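Long-range contacts in hypoxanthine-guanine phosphoribosyltransferase (HGPRT) (Schistosoma mansoni, PDB 5IPF), which catalyses the reversible transfer of a phosphoribosyl group to hypoxanthine or guanine, giving the nucleotides IMP or GMP in purine salvage: residues Asp160-Gly165 with Val185-Val190; Gly96-Ala101 with Val214-Asp219; Ile75-Glu80 with Arg112-Val117; Asp55-Pro60 with Leu227-Val232. All blocks are in the same frame, centred on the assembly; numbering follows the deposited sequence.

Interaction 1: Asp160-Gly165 with Val185-Val190. With IMP (inosinic acid), chain E.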
loop_
_atom_site.group_PDB
_atom_site.type_symbol
_atom_site.label_atom_id
_atom_site.label_comp_id
_atom_site.label_asym_id
_atom_site.label_seq_id
_atom_site.Cartn_x
_atom_site.Cartn_y
_atom_site.Cartn_z
ATOM N N ASP A 160 14.878 -4.930 15.897
ATOM C CA ASP A 160 13.991 -5.920 15.304
ATOM C C ASP A 160 13.241 -6.753 16.343
ATOM O O ASP A 160 12.022 -6.926 16.235
ATOM C CB ASP A 160 14.799 -6.820 14.366
ATOM C CG ASP A 160 16.026 -7.416 15.035
ATOM O OD1 ASP A 160 16.490 -6.857 16.050
ATOM O OD2 ASP A 160 16.533 -8.445 14.540
ATOM N N ILE A 161 13.942 -7.278 17.349
ATOM C CA ILE A 161 13.314 -8.150 18.337
ATOM C C ILE A 161 14.175 -8.167 19.593
ATOM O O ILE A 161 15.404 -8.093 19.522
ATOM C CB ILE A 161 13.099 -9.575 17.763
ATOM C CG1 ILE A 161 12.332 -10.454 18.752
ATOM C CG2 ILE A 161 14.426 -10.213 17.387
ATOM C CD1 ILE A 161 11.944 -11.804 18.197
ATOM N N ILE A 162 13.518 -8.256 20.748
ATOM C CA ILE A 162 14.174 -8.344 22.048
ATOM C C ILE A 162 13.943 -9.742 22.606
ATOM O O ILE A 162 12.807 -10.233 22.614
ATOM C CB ILE A 162 13.646 -7.274 23.021
ATOM C CG1 ILE A 162 13.870 -5.870 22.456
ATOM C CG2 ILE A 162 14.312 -7.409 24.383
ATOM C CD1 ILE A 162 15.321 -5.496 22.332
ATOM N N ASP A 163 15.014 -10.380 23.077
ATOM C CA ASP A 163 14.905 -11.704 23.677
ATOM C C ASP A 163 15.472 -11.695 25.091
ATOM O O ASP A 163 14.722 -11.603 26.068
ATOM C CB ASP A 163 15.621 -12.747 22.816
ATOM C CG ASP A 163 15.544 -14.146 23.403
ATOM O OD1 ASP A 163 14.630 -14.410 24.212
ATOM O OD2 ASP A 163 16.396 -14.987 23.044
ATOM N N THR A 164 16.797 -11.792 25.209
ATOM C CA THR A 164 17.426 -11.745 26.524
ATOM C C THR A 164 17.547 -10.314 27.033
ATOM O O THR A 164 17.322 -10.055 28.220
ATOM C CB THR A 164 18.802 -12.408 26.478
ATOM O OG1 THR A 164 19.702 -11.597 25.712
ATOM C CG2 THR A 164 18.705 -13.787 25.840
ATOM N N GLY A 165 17.902 -9.377 26.155
ATOM C CA GLY A 165 18.016 -7.977 26.517
ATOM C C GLY A 165 19.427 -7.438 26.606
ATOM O O GLY A 165 19.591 -6.233 26.827
ATOM N N VAL A 185 13.566 3.288 22.877
ATOM C CA VAL A 185 13.702 2.117 22.020
ATOM C C VAL A 185 12.335 1.729 21.475
ATOM O O VAL A 185 11.354 1.676 22.225
ATOM C CB VAL A 185 14.325 0.926 22.770
ATOM C CG1 VAL A 185 14.230 -0.335 21.923
ATOM C CG2 VAL A 185 15.767 1.226 23.142
ATOM N N ALA A 186 12.277 1.445 20.176
ATOM C CA ALA A 186 11.090 0.891 19.535
ATOM C C ALA A 186 11.459 -0.476 18.974
ATOM O O ALA A 186 12.273 -0.573 18.051
ATOM C CB ALA A 186 10.570 1.818 18.437
ATOM N N SER A 187 10.869 -1.529 19.537
ATOM C CA SER A 187 11.128 -2.900 19.123
ATOM C C SER A 187 9.859 -3.487 18.527
ATOM O O SER A 187 8.791 -3.423 19.144
ATOM C CB SER A 187 11.603 -3.760 20.299
ATOM O OG SER A 187 11.796 -5.107 19.902
ATOM N N LEU A 188 9.983 -4.057 17.326
ATOM C CA LEU A 188 8.818 -4.624 16.654
ATOM C C LEU A 188 8.275 -5.825 17.416
ATOM O O LEU A 188 7.062 -5.944 17.626
ATOM C CB LEU A 188 9.178 -5.015 15.221
ATOM C CG LEU A 188 8.070 -5.738 14.452
ATOM C CD1 LEU A 188 6.849 -4.843 14.300
ATOM C CD2 LEU A 188 8.571 -6.212 13.098
ATOM N N LEU A 189 9.158 -6.725 17.842
ATOM C CA LEU A 189 8.764 -7.933 18.548
ATOM C C LEU A 189 9.468 -8.015 19.895
ATOM O O LEU A 189 10.568 -7.484 20.077
ATOM C CB LEU A 189 9.083 -9.190 17.729
ATOM C CG LEU A 189 8.485 -9.287 16.325
ATOM C CD1 LEU A 189 8.784 -10.650 15.725
ATOM C CD2 LEU A 189 6.991 -9.024 16.358
ATOM N N VAL A 190 8.817 -8.690 20.840
ATOM C CA VAL A 190 9.379 -8.967 22.156
ATOM C C VAL A 190 9.061 -10.414 22.506
ATOM O O VAL A 190 7.904 -10.837 22.417
ATOM C CB VAL A 190 8.830 -8.013 23.236
ATOM C CG1 VAL A 190 8.997 -8.620 24.620
ATOM C CG2 VAL A 190 9.535 -6.672 23.161
HETATM P P IMP E . 18.943 -10.219 22.914
HETATM O O1P IMP E . 17.892 -9.212 23.318
HETATM O O2P IMP E . 18.646 -11.686 23.105
HETATM O O3P IMP E . 20.198 -9.902 23.692
HETATM O "O5'" IMP E . 19.236 -10.019 21.358
HETATM C "C5'" IMP E . 19.270 -11.141 20.482
HETATM C "C4'" IMP E . 19.838 -10.807 19.123
HETATM O "O4'" IMP E . 19.479 -11.857 18.198
HETATM C "C3'" IMP E . 19.349 -9.520 18.483
HETATM O "O3'" IMP E . 20.322 -9.054 17.549
HETATM C "C2'" IMP E . 18.095 -9.969 17.733
HETATM O "O2'" IMP E . 17.808 -9.211 16.577
HETATM C "C1'" IMP E . 18.397 -11.437 17.381
HETATM N N9 IMP E . 17.268 -12.336 17.641
HETATM C C8 IMP E . 16.785 -12.668 18.881
HETATM N N7 IMP E . 15.744 -13.514 18.732
HETATM C C5 IMP E . 15.553 -13.734 17.414
HETATM C C6 IMP E . 14.631 -14.512 16.726
HETATM O O6 IMP E . 13.824 -15.207 17.344
HETATM N N1 IMP E . 14.668 -14.549 15.347
HETATM C C2 IMP E . 15.618 -13.815 14.665
HETATM N N3 IMP E . 16.531 -13.044 15.357
HETATM C C4 IMP E . 16.503 -13.001 16.713
#
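In the nucleotide-binding part of the parallel sheet, Ile161 and Ile162 pair with Leu189 and Val190, each chain just past a corner in its course. Leu189 N donates to Asp160 O (3.3 Å), and Ile162 N returns the link to Leu189 O (3.1 Å). That carbonyl oxygen takes a second bond from Ser187 OG (2.7 Å); the two donors reach it from opposite faces of its plane, so the buried oxygen is gripped twice. The hydroxyl of Ser187 also lies beside CG1 of Ile162. With its CG1 anti to the backbone N (chi1 -175°), Ile161 splits its branches between protein and ligand: CG1 runs across Leu189 and meets its CB at 3.6 Å, while CG2 rests against C4 of the purine of IMP (3.5 Å). Phe206 and Val213 add to the apolar surround of Leu189. Residues 160-165 belong to the acidic, glycine-containing sequence that marks the phosphoribosyl-binding loop of type I phosphoribosyltransferases, and here it holds the nucleotide at both ends of the ribose phosphate. Asp160 OD1 accepts from the ribose hydroxyl O2' of IMP. Further on, the backbone curls under the phosphate: Asp163 N (3.1 Å) and Gly165 N (2.8 Å) both donate to IMP O1P, and Thr164 N to IMP O2P. Gly165 is the N-cap of helix 166-175, whose amino end thus faces the phosphate and probably helps to balance its charge. Thr167 OG1 and the carbonyl of Val213 give IMP further hydrogen bonds.

Interaction 2: Gly96-Ala101 with Val214-Asp219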
loop_
_atom_site.group_PDB
_atom_site.type_symbol
_atom_site.label_atom_id
_atom_site.label_comp_id
_atom_site.label_asym_id
_atom_site.label_seq_id
_atom_site.Cartn_x
_atom_site.Cartn_y
_atom_site.Cartn_z
ATOM N N GLY A 96 16.686 -4.645 11.373
ATOM C CA GLY A 96 15.614 -3.701 11.606
ATOM C C GLY A 96 15.278 -2.817 10.426
ATOM O O GLY A 96 14.629 -1.782 10.592
ATOM N N PHE A 97 15.690 -3.223 9.224
ATOM C CA PHE A 97 15.570 -2.335 8.074
ATOM C C PHE A 97 14.120 -2.191 7.618
ATOM O O PHE A 97 13.606 -1.072 7.512
ATOM C CB PHE A 97 16.446 -2.826 6.927
ATOM C CG PHE A 97 16.379 -1.952 5.714
ATOM C CD1 PHE A 97 17.010 -0.719 5.700
ATOM C CD2 PHE A 97 15.675 -2.353 4.592
ATOM C CE1 PHE A 97 16.946 0.095 4.589
ATOM C CE2 PHE A 97 15.608 -1.544 3.476
ATOM C CZ PHE A 97 16.243 -0.318 3.476
ATOM N N LYS A 98 13.450 -3.308 7.322
ATOM C CA LYS A 98 12.074 -3.232 6.831
ATOM C C LYS A 98 11.156 -2.581 7.860
ATOM O O LYS A 98 10.299 -1.758 7.511
ATOM C CB LYS A 98 11.566 -4.626 6.460
ATOM C CG LYS A 98 12.305 -5.270 5.297
ATOM C CD LYS A 98 11.631 -6.562 4.858
ATOM C CE LYS A 98 12.340 -7.187 3.665
ATOM N NZ LYS A 98 11.634 -8.403 3.168
ATOM N N PHE A 99 11.333 -2.933 9.136
ATOM C CA PHE A 99 10.566 -2.303 10.205
ATOM C C PHE A 99 10.813 -0.799 10.247
ATOM O O PHE A 99 9.886 -0.016 10.492
ATOM C CB PHE A 99 10.921 -2.962 11.538
ATOM C CG PHE A 99 10.380 -2.249 12.740
ATOM C CD1 PHE A 99 9.035 -1.942 12.838
ATOM C CD2 PHE A 99 11.218 -1.911 13.791
ATOM C CE1 PHE A 99 8.539 -1.290 13.951
ATOM C CE2 PHE A 99 10.727 -1.260 14.909
ATOM C CZ PHE A 99 9.386 -0.949 14.988
ATOM N N LEU A 100 12.054 -0.375 9.995
ATOM C CA LEU A 100 12.343 1.052 9.910
ATOM C C LEU A 100 11.640 1.695 8.722
ATOM O O LEU A 100 11.125 2.811 8.831
ATOM C CB LEU A 100 13.850 1.286 9.813
ATOM C CG LEU A 100 14.215 2.724 9.433
ATOM C CD1 LEU A 100 14.051 3.662 10.622
ATOM C CD2 LEU A 100 15.613 2.813 8.845
ATOM N N ALA A 101 11.617 1.013 7.574
ATOM C CA ALA A 101 11.007 1.596 6.383
ATOM C C ALA A 101 9.509 1.799 6.578
ATOM O O ALA A 101 8.983 2.898 6.357
ATOM C CB ALA A 101 11.286 0.713 5.167
ATOM N N VAL A 214 11.499 -15.835 11.963
ATOM C CA VAL A 214 12.268 -15.344 10.823
ATOM C C VAL A 214 11.328 -14.586 9.892
ATOM O O VAL A 214 10.110 -14.591 10.071
ATOM C CB VAL A 214 12.974 -16.481 10.052
ATOM C CG1 VAL A 214 13.993 -17.186 10.934
ATOM C CG2 VAL A 214 11.955 -17.473 9.502
ATOM N N GLY A 215 11.910 -13.934 8.888
ATOM C CA GLY A 215 11.160 -13.176 7.907
ATOM C C GLY A 215 11.006 -11.712 8.300
ATOM O O GLY A 215 11.120 -11.332 9.467
ATOM N N TYR A 216 10.734 -10.874 7.291
ATOM C CA TYR A 216 10.588 -9.423 7.473
ATOM C C TYR A 216 11.857 -8.823 8.099
ATOM O O TYR A 216 11.826 -8.213 9.170
ATOM C CB TYR A 216 9.328 -9.093 8.289
ATOM C CG TYR A 216 8.963 -7.623 8.325
ATOM C CD1 TYR A 216 8.444 -6.986 7.206
ATOM C CD2 TYR A 216 9.142 -6.872 9.483
ATOM C CE1 TYR A 216 8.123 -5.644 7.232
ATOM C CE2 TYR A 216 8.824 -5.529 9.519
ATOM C CZ TYR A 216 8.314 -4.920 8.390
ATOM O OH TYR A 216 7.990 -3.583 8.408
ATOM N N ALA A 217 12.987 -9.027 7.408
ATOM C CA ALA A 217 14.376 -8.760 7.766
ATOM C C ALA A 217 14.867 -9.568 8.978
ATOM O O ALA A 217 16.065 -9.534 9.257
ATOM C CB ALA A 217 14.674 -7.267 8.018
ATOM N N LEU A 218 14.022 -10.323 9.678
ATOM C CA LEU A 218 14.537 -11.194 10.729
ATOM C C LEU A 218 15.231 -12.389 10.093
ATOM O O LEU A 218 14.715 -12.983 9.143
ATOM C CB LEU A 218 13.425 -11.669 11.659
ATOM C CG LEU A 218 12.523 -10.605 12.278
ATOM C CD1 LEU A 218 11.683 -11.186 13.407
ATOM C CD2 LEU A 218 13.355 -9.459 12.773
ATOM N N ASP A 219 16.396 -12.752 10.617
ATOM C CA ASP A 219 17.242 -13.733 9.962
ATOM C C ASP A 219 17.555 -14.906 10.881
ATOM O O ASP A 219 17.498 -14.803 12.109
ATOM C CB ASP A 219 18.550 -13.088 9.495
ATOM C CG ASP A 219 19.385 -12.574 10.648
ATOM O OD1 ASP A 219 19.116 -11.448 11.118
ATOM O OD2 ASP A 219 20.311 -13.293 11.079
HETATM O O HOH W 1 12.610 -5.382 9.922
#
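Lys98 lays its aliphatic stem over the ring of Tyr216 and past the methyl group of Ala217. CB of Lys98 stands 3.9 Å from the Tyr216 ring centroid, 19° off the normal and displaced toward the rim, a CH-pi contact on one face. Having CG beside the backbone N (chi1 -65°), and being extended from there on, the lysine carries CD along the turn to 3.8 Å from Ala217 N. Its ammonium group continues to a salt bridge with Glu108 of the second subunit. The Tyr216 ring, sent toward the helix by a chi1 of -170°, also meets CB of Phe99 through CE2 (3.9 Å), and its hydroxyl is hydrogen-bonded to Asp102, one turn further along the same helix. On the lysine side of the ring plane, beyond its rim, a single water joins the backbones, accepting from Phe99 N (2.9 Å) and donating to Tyr216 O (3.0 Å). Leu188 and Ile64 also touch the tyrosine. The contact thus seats a type I' turn, Gly215 to Leu218, on the first turn of helix 97-112, whose N-cap Gly96 directly follows the Leu-Lys-Gly loop that in related type I phosphoribosyltransferases lines the pyrophosphate site, beside the IMP pocket to which Asp219 belongs.

Interaction 3: Ile75-Glu80 with Arg112-Val117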
loop_
_atom_site.group_PDB
_atom_site.type_symbol
_atom_site.label_atom_id
_atom_site.label_comp_id
_atom_site.label_asym_id
_atom_site.label_seq_id
_atom_site.Cartn_x
_atom_site.Cartn_y
_atom_site.Cartn_z
ATOM N N ILE A 75 4.075 7.196 18.972
ATOM C CA ILE A 75 5.397 7.819 18.991
ATOM C C ILE A 75 5.286 9.311 18.695
ATOM O O ILE A 75 5.900 10.148 19.373
ATOM C CB ILE A 75 6.333 7.109 17.997
ATOM C CG1 ILE A 75 6.476 5.631 18.359
ATOM C CG2 ILE A 75 7.692 7.777 17.973
ATOM C CD1 ILE A 75 7.277 4.835 17.350
ATOM N N VAL A 76 4.483 9.668 17.689
ATOM C CA VAL A 76 4.396 11.067 17.278
ATOM C C VAL A 76 3.836 11.923 18.405
ATOM O O VAL A 76 4.428 12.943 18.780
ATOM C CB VAL A 76 3.567 11.207 15.991
ATOM C CG1 VAL A 76 3.142 12.656 15.796
ATOM C CG2 VAL A 76 4.378 10.743 14.804
ATOM N N ASP A 77 2.695 11.522 18.977
ATOM C CA ASP A 77 2.118 12.377 20.011
ATOM C C ASP A 77 2.896 12.316 21.323
ATOM O O ASP A 77 2.773 13.239 22.138
ATOM C CB ASP A 77 0.634 12.058 20.239
ATOM C CG ASP A 77 0.368 10.593 20.480
ATOM O OD1 ASP A 77 1.180 9.936 21.158
ATOM O OD2 ASP A 77 -0.673 10.099 19.994
ATOM N N TYR A 78 3.709 11.277 21.545
ATOM C CA TYR A 78 4.655 11.342 22.655
ATOM C C TYR A 78 5.689 12.436 22.417
ATOM O O TYR A 78 5.868 13.334 23.248
ATOM C CB TYR A 78 5.355 9.999 22.868
ATOM C CG TYR A 78 6.472 10.107 23.889
ATOM C CD1 TYR A 78 6.200 10.057 25.249
ATOM C CD2 TYR A 78 7.792 10.290 23.492
ATOM C CE1 TYR A 78 7.213 10.173 26.189
ATOM C CE2 TYR A 78 8.809 10.411 24.422
ATOM C CZ TYR A 78 8.516 10.349 25.769
ATOM O OH TYR A 78 9.528 10.465 26.697
ATOM N N TYR A 79 6.387 12.370 21.280
ATOM C CA TYR A 79 7.423 13.358 20.993
ATOM C C TYR A 79 6.867 14.753 20.750
ATOM O O TYR A 79 7.650 15.706 20.684
ATOM C CB TYR A 79 8.257 12.915 19.791
ATOM C CG TYR A 79 9.262 11.836 20.121
ATOM C CD1 TYR A 79 10.513 12.160 20.629
ATOM C CD2 TYR A 79 8.957 10.496 19.933
ATOM C CE1 TYR A 79 11.434 11.178 20.936
ATOM C CE2 TYR A 79 9.872 9.506 20.238
ATOM C CZ TYR A 79 11.109 9.852 20.736
ATOM O OH TYR A 79 12.023 8.871 21.040
ATOM N N GLU A 80 5.548 14.901 20.612
ATOM C CA GLU A 80 4.937 16.219 20.522
ATOM C C GLU A 80 4.401 16.716 21.856
ATOM O O GLU A 80 4.307 17.933 22.055
ATOM C CB GLU A 80 3.800 16.218 19.494
ATOM C CG GLU A 80 3.351 17.611 19.090
ATOM C CD GLU A 80 1.899 17.662 18.672
ATOM O OE1 GLU A 80 1.261 16.590 18.604
ATOM O OE2 GLU A 80 1.395 18.777 18.418
ATOM N N ARG A 112 2.020 14.049 8.465
ATOM C CA ARG A 112 1.503 14.789 7.321
ATOM C C ARG A 112 0.023 15.109 7.488
ATOM O O ARG A 112 -0.435 16.179 7.071
ATOM C CB ARG A 112 1.738 13.982 6.047
ATOM C CG ARG A 112 2.316 14.766 4.890
ATOM C CD ARG A 112 2.915 13.805 3.883
ATOM N NE ARG A 112 2.078 12.620 3.719
ATOM C CZ ARG A 112 2.551 11.388 3.563
ATOM N NH1 ARG A 112 3.860 11.173 3.561
ATOM N NH2 ARG A 112 1.716 10.367 3.421
ATOM N N ALA A 113 -0.738 14.200 8.095
ATOM C CA ALA A 113 -2.178 14.372 8.239
ATOM C C ALA A 113 -2.569 15.218 9.443
ATOM O O ALA A 113 -3.769 15.400 9.685
ATOM C CB ALA A 113 -2.862 13.006 8.333
ATOM N N ARG A 114 -1.606 15.743 10.201
ATOM C CA ARG A 114 -1.915 16.535 11.382
ATOM C C ARG A 114 -1.366 17.951 11.340
ATOM O O ARG A 114 -1.554 18.697 12.309
ATOM C CB ARG A 114 -1.382 15.848 12.645
ATOM C CG ARG A 114 -2.042 14.517 12.979
ATOM C CD ARG A 114 -1.884 14.184 14.457
ATOM N NE ARG A 114 -1.429 12.815 14.674
ATOM C CZ ARG A 114 -0.997 12.351 15.843
ATOM N NH1 ARG A 114 -0.958 13.149 16.902
ATOM N NH2 ARG A 114 -0.598 11.091 15.954
ATOM N N GLY A 115 -0.688 18.346 10.265
ATOM C CA GLY A 115 -0.005 19.623 10.262
ATOM C C GLY A 115 1.124 19.759 11.263
ATOM O O GLY A 115 1.669 20.856 11.408
ATOM N N ILE A 116 1.501 18.685 11.958
ATOM C CA ILE A 116 2.554 18.764 12.969
ATOM C C ILE A 116 3.915 18.908 12.297
ATOM O O ILE A 116 4.181 18.295 11.255
ATOM C CB ILE A 116 2.507 17.523 13.883
ATOM C CG1 ILE A 116 1.203 17.517 14.684
ATOM C CG2 ILE A 116 3.742 17.439 14.804
ATOM C CD1 ILE A 116 0.961 16.244 15.453
ATOM N N VAL A 117 4.788 19.719 12.887
ATOM C CA VAL A 117 6.182 19.804 12.461
ATOM C C VAL A 117 7.013 19.035 13.483
ATOM O O VAL A 117 7.224 19.498 14.609
ATOM C CB VAL A 117 6.663 21.255 12.314
ATOM C CG1 VAL A 117 8.086 21.287 11.745
ATOM C CG2 VAL A 117 5.728 22.037 11.414
#
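Val76 and Arg114 approach from opposite directions where helix 61-81 nears its end and the loop leaving helix 97-112 passes over it. This loop completes a beta-alpha-beta crossover, strand 87-92 to helix 97-112 to the parallel neighbouring strand 120-125, and its two side chains Arg114 and Ile116 reach back to the last turns of helix 61-81. The guanidinium is laid over Val76: CG1 of the valine sits above one face, near the rim, with NH2 of Arg114 at 4.1 Å. CB of Asp77 meets the same group at its edge, 3.9 Å from Arg114 NH1. The Asp77 carboxylate does not close on the arginine; its plane is turned 53° from that of the guanidinium, and its OD2 stays 4.2 Å from Arg114 NH2, too far for a salt bridge. Glu80 OE1 lies well out of the guanidinium plane, so that no N-H points at it. Both acids therefore probably act on Arg114 through long-range attraction alone. A weak bond from NH2 to Thr110 OG1, on the preceding helix, helps to anchor the arginine. One helical turn beyond Val76, Glu80 and Ile116 meet from opposite directions, carboxylate against the delta methyl. The glutamate has CG anti to its own N (chi1 -165°) and an extended chain, which brings CD within 3.6 Å of Ile116 CD1. Leu107, Thr110 and Val111 of helix 97-112 also touch Val76, so the valine is buried while the charged groups sit nearer the surface. Its CG1 methyl also meets the isoleucine, with Val76 CG1 4.2 Å from Ile116 CD1.

Interaction 4: Asp55-Pro60 with Leu227-Val232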
loop_
_atom_site.group_PDB
_atom_site.type_symbol
_atom_site.label_atom_id
_atom_site.label_comp_id
_atom_site.label_asym_id
_atom_site.label_seq_id
_atom_site.Cartn_x
_atom_site.Cartn_y
_atom_site.Cartn_z
ATOM N N ASP A 55 7.341 -23.563 9.210
ATOM C CA ASP A 55 6.283 -24.270 9.927
ATOM C C ASP A 55 4.938 -23.580 9.727
ATOM O O ASP A 55 3.985 -24.184 9.219
ATOM C CB ASP A 55 6.637 -24.368 11.414
ATOM C CG ASP A 55 5.975 -25.552 12.101
ATOM O OD1 ASP A 55 4.835 -25.910 11.730
ATOM O OD2 ASP A 55 6.597 -26.131 13.016
ATOM N N TYR A 56 4.843 -22.309 10.112
ATOM C CA TYR A 56 3.637 -21.530 9.864
ATOM C C TYR A 56 3.989 -20.049 9.838
ATOM O O TYR A 56 5.124 -19.651 10.108
ATOM C CB TYR A 56 2.553 -21.821 10.908
ATOM C CG TYR A 56 3.004 -21.725 12.348
ATOM C CD1 TYR A 56 3.080 -20.498 12.998
ATOM C CD2 TYR A 56 3.330 -22.867 13.068
ATOM C CE1 TYR A 56 3.480 -20.410 14.320
ATOM C CE2 TYR A 56 3.731 -22.791 14.390
ATOM C CZ TYR A 56 3.804 -21.561 15.012
ATOM O OH TYR A 56 4.205 -21.486 16.327
ATOM N N VAL A 57 2.999 -19.238 9.492
ATOM C CA VAL A 57 3.138 -17.787 9.502
ATOM C C VAL A 57 2.657 -17.268 10.848
ATOM O O VAL A 57 1.543 -17.584 11.279
ATOM C CB VAL A 57 2.341 -17.150 8.353
ATOM C CG1 VAL A 57 2.440 -15.639 8.426
ATOM C CG2 VAL A 57 2.833 -17.666 7.011
ATOM N N LEU A 58 3.495 -16.476 11.516
ATOM C CA LEU A 58 3.123 -15.927 12.817
ATOM C C LEU A 58 2.429 -14.574 12.671
ATOM O O LEU A 58 1.291 -14.402 13.119
ATOM C CB LEU A 58 4.357 -15.811 13.719
ATOM C CG LEU A 58 4.012 -15.657 15.204
ATOM C CD1 LEU A 58 3.314 -16.909 15.721
ATOM C CD2 LEU A 58 5.243 -15.339 16.038
ATOM N N ILE A 59 3.100 -13.608 12.051
ATOM C CA ILE A 59 2.511 -12.288 11.832
ATOM C C ILE A 59 2.570 -11.954 10.345
ATOM O O ILE A 59 3.666 -11.773 9.795
ATOM C CB ILE A 59 3.221 -11.209 12.665
ATOM C CG1 ILE A 59 3.407 -11.676 14.108
ATOM C CG2 ILE A 59 2.419 -9.919 12.648
ATOM C CD1 ILE A 59 4.020 -10.632 15.011
ATOM N N PRO A 60 1.432 -11.875 9.657
ATOM C CA PRO A 60 1.450 -11.453 8.252
ATOM C C PRO A 60 1.917 -10.012 8.110
ATOM O O PRO A 60 1.794 -9.199 9.028
ATOM C CB PRO A 60 -0.010 -11.615 7.812
ATOM C CG PRO A 60 -0.575 -12.624 8.757
ATOM C CD PRO A 60 0.107 -12.367 10.069
ATOM N N LEU A 227 12.020 -13.073 3.145
ATOM C CA LEU A 227 10.669 -13.530 3.425
ATOM C C LEU A 227 9.771 -12.344 3.759
ATOM O O LEU A 227 10.193 -11.375 4.396
ATOM C CB LEU A 227 10.673 -14.531 4.577
ATOM C CG LEU A 227 9.484 -15.484 4.669
ATOM C CD1 LEU A 227 9.390 -16.362 3.429
ATOM C CD2 LEU A 227 9.610 -16.334 5.916
ATOM N N HIS A 228 8.512 -12.437 3.331
ATOM C CA HIS A 228 7.561 -11.336 3.438
ATOM C C HIS A 228 6.909 -11.238 4.812
ATOM O O HIS A 228 6.676 -10.131 5.309
ATOM C CB HIS A 228 6.470 -11.476 2.371
ATOM C CG HIS A 228 5.724 -10.207 2.108
ATOM N ND1 HIS A 228 4.347 -10.127 2.140
ATOM C CD2 HIS A 228 6.167 -8.962 1.818
ATOM C CE1 HIS A 228 3.976 -8.888 1.875
ATOM N NE2 HIS A 228 5.060 -8.161 1.677
ATOM N N HIS A 229 6.597 -12.366 5.435
ATOM C CA HIS A 229 5.904 -12.382 6.714
ATOM C C HIS A 229 6.827 -12.883 7.815
ATOM O O HIS A 229 7.921 -13.397 7.565
ATOM C CB HIS A 229 4.651 -13.258 6.637
ATOM C CG HIS A 229 3.918 -13.147 5.338
ATOM N ND1 HIS A 229 2.965 -12.182 5.100
ATOM C CD2 HIS A 229 3.999 -13.885 4.206
ATOM C CE1 HIS A 229 2.490 -12.329 3.876
ATOM N NE2 HIS A 229 3.100 -13.355 3.312
ATOM N N ILE A 230 6.367 -12.729 9.051
ATOM C CA ILE A 230 7.060 -13.281 10.208
ATOM C C ILE A 230 6.593 -14.719 10.397
ATOM O O ILE A 230 5.404 -14.973 10.616
ATOM C CB ILE A 230 6.806 -12.444 11.469
ATOM C CG1 ILE A 230 7.420 -11.053 11.311
ATOM C CG2 ILE A 230 7.378 -13.145 12.692
ATOM C CD1 ILE A 230 7.186 -10.147 12.494
ATOM N N CYS A 231 7.529 -15.656 10.311
ATOM C CA CYS A 231 7.227 -17.076 10.369
ATOM C C CYS A 231 8.137 -17.748 11.385
ATOM O O CYS A 231 9.089 -17.150 11.893
ATOM C CB CYS A 231 7.389 -17.729 8.990
ATOM S SG CYS A 231 6.466 -16.899 7.678
ATOM N N VAL A 232 7.833 -19.008 11.683
ATOM C CA VAL A 232 8.657 -19.840 12.552
ATOM C C VAL A 232 9.289 -20.935 11.704
ATOM O O VAL A 232 8.614 -21.557 10.873
ATOM C CB VAL A 232 7.841 -20.433 13.715
ATOM C CG1 VAL A 232 7.357 -19.330 14.644
ATOM C CG2 VAL A 232 6.667 -21.241 13.195
#
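Val232 sets a methyl over the face of Tyr56: CG2 sits over the centre of the ring, 3.3 Å from the centroid and only 9° off the normal. The ring comes over it because CG of Tyr56 stands between the backbone N and the carbonyl carbon (chi1 51°). CB of Asp55 lies against the same methyl (3.6 Å). Val57 drops its two methyls into the opposite face of the pairing, CG2 onto Cys231 SG (3.8 Å) and CG1 onto CB of His229 (3.7 Å). These strands form one edge pair of the small antiparallel sheet 54-59, 230-233, 213-214, which corresponds to the hood of type I phosphoribosyltransferases. A classic beta bulge breaks their register: Leu58 N and Ile59 N (3.0 Å) both donate to Ile230 O, and Ile230 N answers to Ile59 O. Past the bulge Ile59 and Ile230 lie side by side and point the same way, CB to CB 4.0 Å, with Ile64 and Val213 among the residues packed round them. His229 fits its ring beside Pro60, ND1 3.6 Å from the proline CA, and is held there by hydrogen bonds from Asn61 N to ND1 and from NE2 to Cys45 O.

Overall arrangement
From the N terminus, strand 54-59 opens interaction 4, which closes only at strand 230-233 and so encloses the other three contacts. Helix 61-81 follows and begins interaction 3, closed at 112-117 after one strand and helix 97-112. Interaction 2 starts on that same helix before interaction 3 has closed, so the two cross; it ends at 214-219. Interaction 1 lies inside interaction 2, pairing strands of the parallel core. Leu218 touches Asp160, and Leu189 packs on Ile59 and Ile230, linking core, turn and hood. Backbone contacts of Val214 and Tyr216 with Cys231 and Leu227 join interactions 2 and 4. Interaction 3 stands apart, its centre about 31 Å from that of interaction 4.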